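Local coordinates for putative nucleolar GTP-binding protein 1 (Plasmodium falciparum, PDB 2QU8) that binds guanine nucleotide and is probably a GTPase of the nucleolar NOG1 family, though its cellular role is not established, at residues 147-152 against 179-184; 28-33 against 74-79. All blocks are in the same frame, centred on the assembly; numbering follows the deposited sequence.

Contact 1: residues 147-152 against 179-184; sequences IGFNKI and IKFSSF. With GDP (guanosine-5'-diphosphate), chain B.
Strands 145-150 and 179-183 form the parallel edge pair of the G-domain sheet, joined by a crossover through helix 162-174, and Ile147 and Phe149 of the first bond to Lys180 and Ser182 of the second. Ile147 N gives a hydrogen bond to Lys180 O (2.8 Å), Phe149 N to Ser182 O (2.7 Å), and Ser182 N and Phe184 N return to Ile147 O and Phe149 O. On the face shared by Ile147, Phe149 and Phe181 the rings make a T-shaped stack: CE1, at the edge of Phe149, comes over the face of Phe181, 3.8 Å from its CG, with the planes at 66°. Ile147 runs alongside Phe181, its CB 3.5 Å from CD1 at that ring's rim. Helix 162-174 packs on the same face through Ile168. On the other face Phe184 folds back across the strand: chi1 of 51° sets its CG between backbone N and carbonyl carbon, and CE2 lies 3.6 Å from Gly148 CA, so the ring packs directly on the glycine backbone. Asn150-Lys151-Ile152-Asp153 fits the NKxD guanine-recognition motif. Asn150 ND2 is hydrogen-bonded to Val40 O and Thr186 OG1, and Lys151 NZ has Asp117 and Asn39 O as partners. The extended Lys151 chain passes over the GDP base, its CG 3.4 Å from GDP C6.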
loop_
_atom_site.group_PDB
_atom_site.type_symbol
_atom_site.label_atom_id
_atom_site.label_comp_id
_atom_site.label_asym_id
_atom_site.label_seq_id
_atom_site.Cartn_x
_atom_site.Cartn_y
_atom_site.Cartn_z
ATOM N N ILE A 147 4.102 0.499 5.668
ATOM C CA ILE A 147 5.009 1.502 5.119
ATOM C C ILE A 147 6.261 0.768 4.688
ATOM O O ILE A 147 6.954 0.168 5.515
ATOM C CB ILE A 147 5.392 2.625 6.135
ATOM C CG1 ILE A 147 4.154 3.312 6.730
ATOM C CG2 ILE A 147 6.335 3.642 5.485
ATOM C CD1 ILE A 147 3.349 4.162 5.774
ATOM N N GLY A 148 6.530 0.790 3.386
ATOM C CA GLY A 148 7.711 0.139 2.852
ATOM C C GLY A 148 8.836 1.133 2.677
ATOM O O GLY A 148 8.676 2.142 1.989
ATOM N N PHE A 149 9.968 0.868 3.317
ATOM C CA PHE A 149 11.172 1.658 3.087
ATOM C C PHE A 149 12.036 0.942 2.070
ATOM O O PHE A 149 12.653 -0.079 2.366
ATOM C CB PHE A 149 11.917 1.935 4.393
ATOM C CG PHE A 149 11.071 2.617 5.409
ATOM C CD1 PHE A 149 10.565 1.916 6.492
ATOM C CD2 PHE A 149 10.718 3.953 5.249
ATOM C CE1 PHE A 149 9.748 2.550 7.428
ATOM C CE2 PHE A 149 9.907 4.590 6.178
ATOM C CZ PHE A 149 9.421 3.884 7.266
ATOM N N ASN A 150 12.037 1.479 0.856
ATOM C CA ASN A 150 12.693 0.850 -0.273
ATOM C C ASN A 150 14.033 1.483 -0.618
ATOM O O ASN A 150 14.340 2.588 -0.176
ATOM C CB ASN A 150 11.770 0.875 -1.498
ATOM C CG ASN A 150 12.170 -0.133 -2.554
ATOM O OD1 ASN A 150 12.905 -1.076 -2.273
ATOM N ND2 ASN A 150 11.679 0.055 -3.775
ATOM N N LYS A 151 14.794 0.763 -1.440
ATOM C CA LYS A 151 16.118 1.149 -1.952
ATOM C C LYS A 151 17.192 1.199 -0.862
ATOM O O LYS A 151 18.102 2.029 -0.913
ATOM C CB LYS A 151 16.068 2.445 -2.790
ATOM C CG LYS A 151 14.988 2.443 -3.885
ATOM C CD LYS A 151 15.330 3.404 -5.015
ATOM C CE LYS A 151 14.164 3.538 -5.993
ATOM N NZ LYS A 151 14.220 4.848 -6.724
ATOM N N ILE A 152 17.083 0.291 0.110
ATOM C CA ILE A 152 18.057 0.189 1.215
ATOM C C ILE A 152 19.470 -0.168 0.733
ATOM O O ILE A 152 20.437 -0.015 1.479
ATOM C CB ILE A 152 17.614 -0.828 2.304
ATOM C CG1 ILE A 152 17.497 -2.234 1.700
ATOM C CG2 ILE A 152 16.323 -0.364 2.987
ATOM C CD1 ILE A 152 17.243 -3.332 2.689
ATOM N N ILE A 179 -0.714 -0.018 11.464
ATOM C CA ILE A 179 0.427 0.204 10.583
ATOM C C ILE A 179 1.624 -0.654 10.961
ATOM O O ILE A 179 1.956 -0.774 12.141
ATOM C CB ILE A 179 0.831 1.716 10.552
ATOM C CG1 ILE A 179 -0.002 2.462 9.510
ATOM C CG2 ILE A 179 2.329 1.907 10.258
ATOM C CD1 ILE A 179 0.636 3.745 9.007
ATOM N N LYS A 180 2.268 -1.244 9.952
ATOM C CA LYS A 180 3.556 -1.915 10.135
ATOM C C LYS A 180 4.626 -1.329 9.210
ATOM O O LYS A 180 4.303 -0.706 8.195
ATOM C CB LYS A 180 3.431 -3.433 9.915
ATOM C CG LYS A 180 2.504 -4.166 10.890
ATOM C CD LYS A 180 2.903 -3.945 12.352
ATOM C CE LYS A 180 1.734 -4.216 13.301
ATOM N NZ LYS A 180 2.029 -3.816 14.723
ATOM N N PHE A 181 5.893 -1.524 9.572
ATOM C CA PHE A 181 7.012 -1.068 8.751
ATOM C C PHE A 181 7.709 -2.260 8.112
ATOM O O PHE A 181 7.743 -3.342 8.697
ATOM C CB PHE A 181 8.024 -0.261 9.580
ATOM C CG PHE A 181 7.505 1.070 10.085
ATOM C CD1 PHE A 181 6.539 1.783 9.383
ATOM C CD2 PHE A 181 8.032 1.637 11.243
ATOM C CE1 PHE A 181 6.075 3.012 9.844
ATOM C CE2 PHE A 181 7.578 2.872 11.707
ATOM C CZ PHE A 181 6.594 3.559 11.005
ATOM N N SER A 182 8.246 -2.060 6.908
ATOM C CA SER A 182 9.042 -3.072 6.208
ATOM C C SER A 182 10.137 -2.387 5.405
ATOM O O SER A 182 9.861 -1.448 4.672
ATOM C CB SER A 182 8.180 -3.897 5.247
ATOM O OG SER A 182 7.429 -4.895 5.915
ATOM N N SER A 183 11.369 -2.863 5.534
ATOM C CA SER A 183 12.486 -2.341 4.746
ATOM C C SER A 183 12.937 -3.365 3.715
ATOM O O SER A 183 12.990 -4.562 4.003
ATOM C CB SER A 183 13.655 -1.952 5.655
ATOM O OG SER A 183 13.238 -0.994 6.614
ATOM N N PHE A 184 13.266 -2.891 2.513
ATOM C CA PHE A 184 13.658 -3.780 1.426
ATOM C C PHE A 184 14.363 -3.076 0.279
ATOM O O PHE A 184 14.477 -1.845 0.243
ATOM C CB PHE A 184 12.451 -4.574 0.882
ATOM C CG PHE A 184 11.252 -3.725 0.541
ATOM C CD1 PHE A 184 11.128 -3.141 -0.728
ATOM C CD2 PHE A 184 10.240 -3.521 1.477
ATOM C CE1 PHE A 184 10.023 -2.354 -1.049
ATOM C CE2 PHE A 184 9.123 -2.734 1.165
ATOM C CZ PHE A 184 9.015 -2.150 -0.106
HETATM P PB GDP B . 7.624 3.182 -9.682
HETATM O O1B GDP B . 7.524 4.335 -10.667
HETATM O O2B GDP B . 7.060 3.628 -8.362
HETATM O O3B GDP B . 6.785 2.074 -10.239
HETATM O O3A GDP B . 9.155 2.746 -9.490
HETATM P PA GDP B . 9.957 1.731 -10.466
HETATM O O1A GDP B . 9.632 2.033 -11.917
HETATM O O2A GDP B . 9.641 0.306 -10.130
HETATM O "O5'" GDP B . 11.463 2.128 -10.106
HETATM C "C5'" GDP B . 11.977 3.411 -10.493
HETATM C "C4'" GDP B . 13.488 3.346 -10.667
HETATM O "O4'" GDP B . 14.082 2.870 -9.452
HETATM C "C3'" GDP B . 13.895 2.349 -11.745
HETATM O "O3'" GDP B . 15.047 2.845 -12.425
HETATM C "C2'" GDP B . 14.252 1.109 -10.957
HETATM O "O2'" GDP B . 15.136 0.249 -11.676
HETATM C "C1'" GDP B . 14.874 1.707 -9.709
HETATM N N9 GDP B . 14.783 0.865 -8.501
HETATM C C8 GDP B . 13.734 0.091 -8.153
HETATM N N7 GDP B . 13.971 -0.527 -6.971
HETATM C C5 GDP B . 15.192 -0.143 -6.549
HETATM C C6 GDP B . 16.046 -0.418 -5.370
HETATM O O6 GDP B . 15.646 -1.197 -4.474
HETATM N N1 GDP B . 17.252 0.175 -5.306
HETATM C C2 GDP B . 17.698 1.016 -6.264
HETATM N N2 GDP B . 18.925 1.582 -6.123
HETATM N N3 GDP B . 16.957 1.318 -7.366
HETATM C C4 GDP B . 15.720 0.783 -7.558
#

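Contact 2: residues 28-33 against 74-79; sequences HKKTII and KLNKYQ
One face of the Tyr78 ring carries the aliphatic chain of Lys30, whose CE sits 4.0 Å from the ring centroid and 24° off the normal, a CH-pi contact offset toward the rim; the ring also meets that of Phe71, nearly parallel to it, and its OH is hydrogen-bonded to Lys204 of helix 192-222. Bends at chi3 (-74°) and chi4 carry the end of the Lys30 chain toward Asn76, with CE 3.5 Å from Asn76 CB. The ammonium is too distant for more than a weak cation-pi attraction; a water accepts from both Lys30 NZ and Lys30 N and donates to Lys77 O, bridging the two strands near the start of strand 30-35. The second flat group, the Gln79 amide, has Thr31 OG1 close to its plane, and NE2 donates to that oxygen over 2.8 Å. The hydroxyl in turn donates to Lys29 O, approaching from above the carbonyl plane, while NE2 is also hydrogen-bonded to Asn26 O. Lys29 crosses the same amide obliquely, its CD 3.5 Å from Gln79 OE1, and its extended chain ends in a weak bond from NZ to Tyr78 O. In the backbone, Gln79 N binds Lys30 O and Ile32 N binds Gln79 O (each 2.9 Å), the parallel pairing of strands 30-35 and 76-82 in the GTPase sheet. Lys29 NZ and Lys77 NZ stand 4.3 Å apart, so each would probably raise the cost of protonating the other, whereas the amide, hydroxyl and carbonyl chain joins the strands without charge.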
loop_
_atom_site.group_PDB
_atom_site.type_symbol
_atom_site.label_atom_id
_atom_site.label_comp_id
_atom_site.label_asym_id
_atom_site.label_seq_id
_atom_site.Cartn_x
_atom_site.Cartn_y
_atom_site.Cartn_z
ATOM N N HIS A 28 -13.329 -8.461 -4.372
ATOM C CA HIS A 28 -13.400 -9.408 -3.259
ATOM C C HIS A 28 -12.087 -10.157 -3.000
ATOM O O HIS A 28 -11.864 -10.662 -1.896
ATOM C CB HIS A 28 -14.538 -10.410 -3.490
ATOM C CG HIS A 28 -15.842 -9.777 -3.876
ATOM N ND1 HIS A 28 -16.727 -9.265 -2.952
ATOM C CD2 HIS A 28 -16.421 -9.592 -5.090
ATOM C CE1 HIS A 28 -17.787 -8.782 -3.577
ATOM N NE2 HIS A 28 -17.628 -8.971 -4.875
ATOM N N LYS A 29 -11.217 -10.222 -4.006
ATOM C CA LYS A 29 -9.929 -10.907 -3.865
ATOM C C LYS A 29 -9.014 -10.124 -2.924
ATOM O O LYS A 29 -8.948 -8.901 -2.993
ATOM C CB LYS A 29 -9.253 -11.102 -5.232
ATOM C CG LYS A 29 -8.159 -12.191 -5.262
ATOM C CD LYS A 29 -7.404 -12.230 -6.596
ATOM C CE LYS A 29 -6.693 -13.565 -6.821
ATOM N NZ LYS A 29 -5.690 -13.526 -7.951
ATOM N N LYS A 30 -8.318 -10.839 -2.045
ATOM C CA LYS A 30 -7.297 -10.237 -1.188
ATOM C C LYS A 30 -6.291 -9.455 -2.041
ATOM O O LYS A 30 -5.740 -9.982 -3.010
ATOM C CB LYS A 30 -6.592 -11.307 -0.360
ATOM C CG LYS A 30 -7.513 -12.045 0.605
ATOM C CD LYS A 30 -6.750 -13.065 1.441
ATOM C CE LYS A 30 -6.371 -14.291 0.639
ATOM N NZ LYS A 30 -7.575 -14.999 0.099
ATOM N N THR A 31 -6.072 -8.195 -1.679
ATOM C CA THR A 31 -5.306 -7.285 -2.518
ATOM C C THR A 31 -4.270 -6.483 -1.742
ATOM O O THR A 31 -4.554 -5.955 -0.664
ATOM C CB THR A 31 -6.256 -6.278 -3.241
ATOM O OG1 THR A 31 -7.239 -6.991 -3.998
ATOM C CG2 THR A 31 -5.482 -5.329 -4.173
ATOM N N ILE A 32 -3.074 -6.371 -2.306
ATOM C CA ILE A 32 -2.150 -5.322 -1.888
ATOM C C ILE A 32 -2.307 -4.123 -2.843
ATOM O O ILE A 32 -2.157 -4.251 -4.057
ATOM C CB ILE A 32 -0.683 -5.816 -1.825
ATOM C CG1 ILE A 32 -0.546 -6.973 -0.818
ATOM C CG2 ILE A 32 0.250 -4.691 -1.420
ATOM C CD1 ILE A 32 0.764 -7.726 -0.965
ATOM N N ILE A 33 -2.642 -2.971 -2.282
ATOM C CA ILE A 33 -2.775 -1.745 -3.061
ATOM C C ILE A 33 -1.483 -0.965 -2.937
ATOM O O ILE A 33 -1.145 -0.497 -1.851
ATOM C CB ILE A 33 -3.967 -0.891 -2.559
ATOM C CG1 ILE A 33 -5.263 -1.702 -2.662
ATOM C CG2 ILE A 33 -4.053 0.451 -3.341
ATOM C CD1 ILE A 33 -6.375 -1.242 -1.707
ATOM N N LYS A 74 0.671 -19.071 0.829
ATOM C CA LYS A 74 0.107 -19.988 1.818
ATOM C C LYS A 74 -1.307 -20.415 1.421
ATOM O O LYS A 74 -2.271 -20.214 2.167
ATOM C CB LYS A 74 0.148 -19.361 3.220
ATOM C CG LYS A 74 1.537 -18.861 3.656
ATOM C CD LYS A 74 2.535 -20.007 3.883
ATOM C CE LYS A 74 3.822 -19.492 4.531
ATOM N NZ LYS A 74 4.550 -20.539 5.312
ATOM N N LEU A 75 -1.400 -20.979 0.214
ATOM C CA LEU A 75 -2.632 -21.559 -0.355
ATOM C C LEU A 75 -3.739 -20.552 -0.687
ATOM O O LEU A 75 -4.822 -20.933 -1.130
ATOM C CB LEU A 75 -3.169 -22.696 0.531
ATOM C CG LEU A 75 -2.193 -23.834 0.854
ATOM C CD1 LEU A 75 -2.865 -24.874 1.734
ATOM C CD2 LEU A 75 -1.642 -24.469 -0.424
ATOM N N ASN A 76 -3.456 -19.271 -0.478
ATOM C CA ASN A 76 -4.408 -18.209 -0.760
ATOM C C ASN A 76 -3.988 -17.398 -1.974
ATOM O O ASN A 76 -2.804 -17.191 -2.213
ATOM C CB ASN A 76 -4.569 -17.294 0.453
ATOM C CG ASN A 76 -5.229 -17.987 1.626
ATOM O OD1 ASN A 76 -6.447 -17.938 1.781
ATOM N ND2 ASN A 76 -4.426 -18.644 2.458
ATOM N N LYS A 77 -4.970 -16.943 -2.738
ATOM C CA LYS A 77 -4.706 -16.177 -3.953
ATOM C C LYS A 77 -4.776 -14.668 -3.702
ATOM O O LYS A 77 -5.717 -14.164 -3.079
ATOM C CB LYS A 77 -5.656 -16.606 -5.074
ATOM C CG LYS A 77 -5.355 -17.998 -5.639
ATOM C CD LYS A 77 -6.200 -18.301 -6.871
ATOM C CE LYS A 77 -5.699 -17.560 -8.108
ATOM N NZ LYS A 77 -6.765 -17.462 -9.166
ATOM N N TYR A 78 -3.766 -13.956 -4.188
ATOM C CA TYR A 78 -3.674 -12.514 -3.994
ATOM C C TYR A 78 -3.550 -11.765 -5.310
ATOM O O TYR A 78 -3.047 -12.294 -6.301
ATOM C CB TYR A 78 -2.467 -12.176 -3.120
ATOM C CG TYR A 78 -2.598 -12.601 -1.671
ATOM C CD1 TYR A 78 -3.098 -11.723 -0.714
ATOM C CD2 TYR A 78 -2.207 -13.877 -1.257
ATOM C CE1 TYR A 78 -3.227 -12.106 0.617
ATOM C CE2 TYR A 78 -2.323 -14.271 0.081
ATOM C CZ TYR A 78 -2.834 -13.381 1.007
ATOM O OH TYR A 78 -2.959 -13.760 2.329
ATOM N N GLN A 79 -4.019 -10.526 -5.308
ATOM C CA GLN A 79 -3.653 -9.590 -6.358
ATOM C C GLN A 79 -2.879 -8.412 -5.774
ATOM O O GLN A 79 -2.988 -8.102 -4.591
ATOM C CB GLN A 79 -4.871 -9.138 -7.158
ATOM C CG GLN A 79 -5.972 -8.483 -6.345
ATOM C CD GLN A 79 -7.295 -8.417 -7.094
ATOM O OE1 GLN A 79 -7.460 -9.042 -8.142
ATOM N NE2 GLN A 79 -8.245 -7.659 -6.554
HETATM O O HOH W 1 -8.298 -13.870 -2.344
#

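In the fold
Both contacts belong to one mixed sheet, in the strand order 54-57, 66-73, 76-82, 30-35, 110-117, 145-150, 179-183. Contact 2 joins the third and fourth of these strands and contact 1 the last two, with strand 110-117 between them. Their centres lie 20 Å apart and their nearest atoms about 9 Å, so they do not touch. Both segments of contact 2 precede those of contact 1 in the chain, so the two follow one another without interleaving. Helix 192-222 packs against both. Strand 30-35 leads into the probable P-loop and strand 145-150 into the base-binding loop, so the central sheet holds the phosphate and guanine ends of the GDP site in one frame.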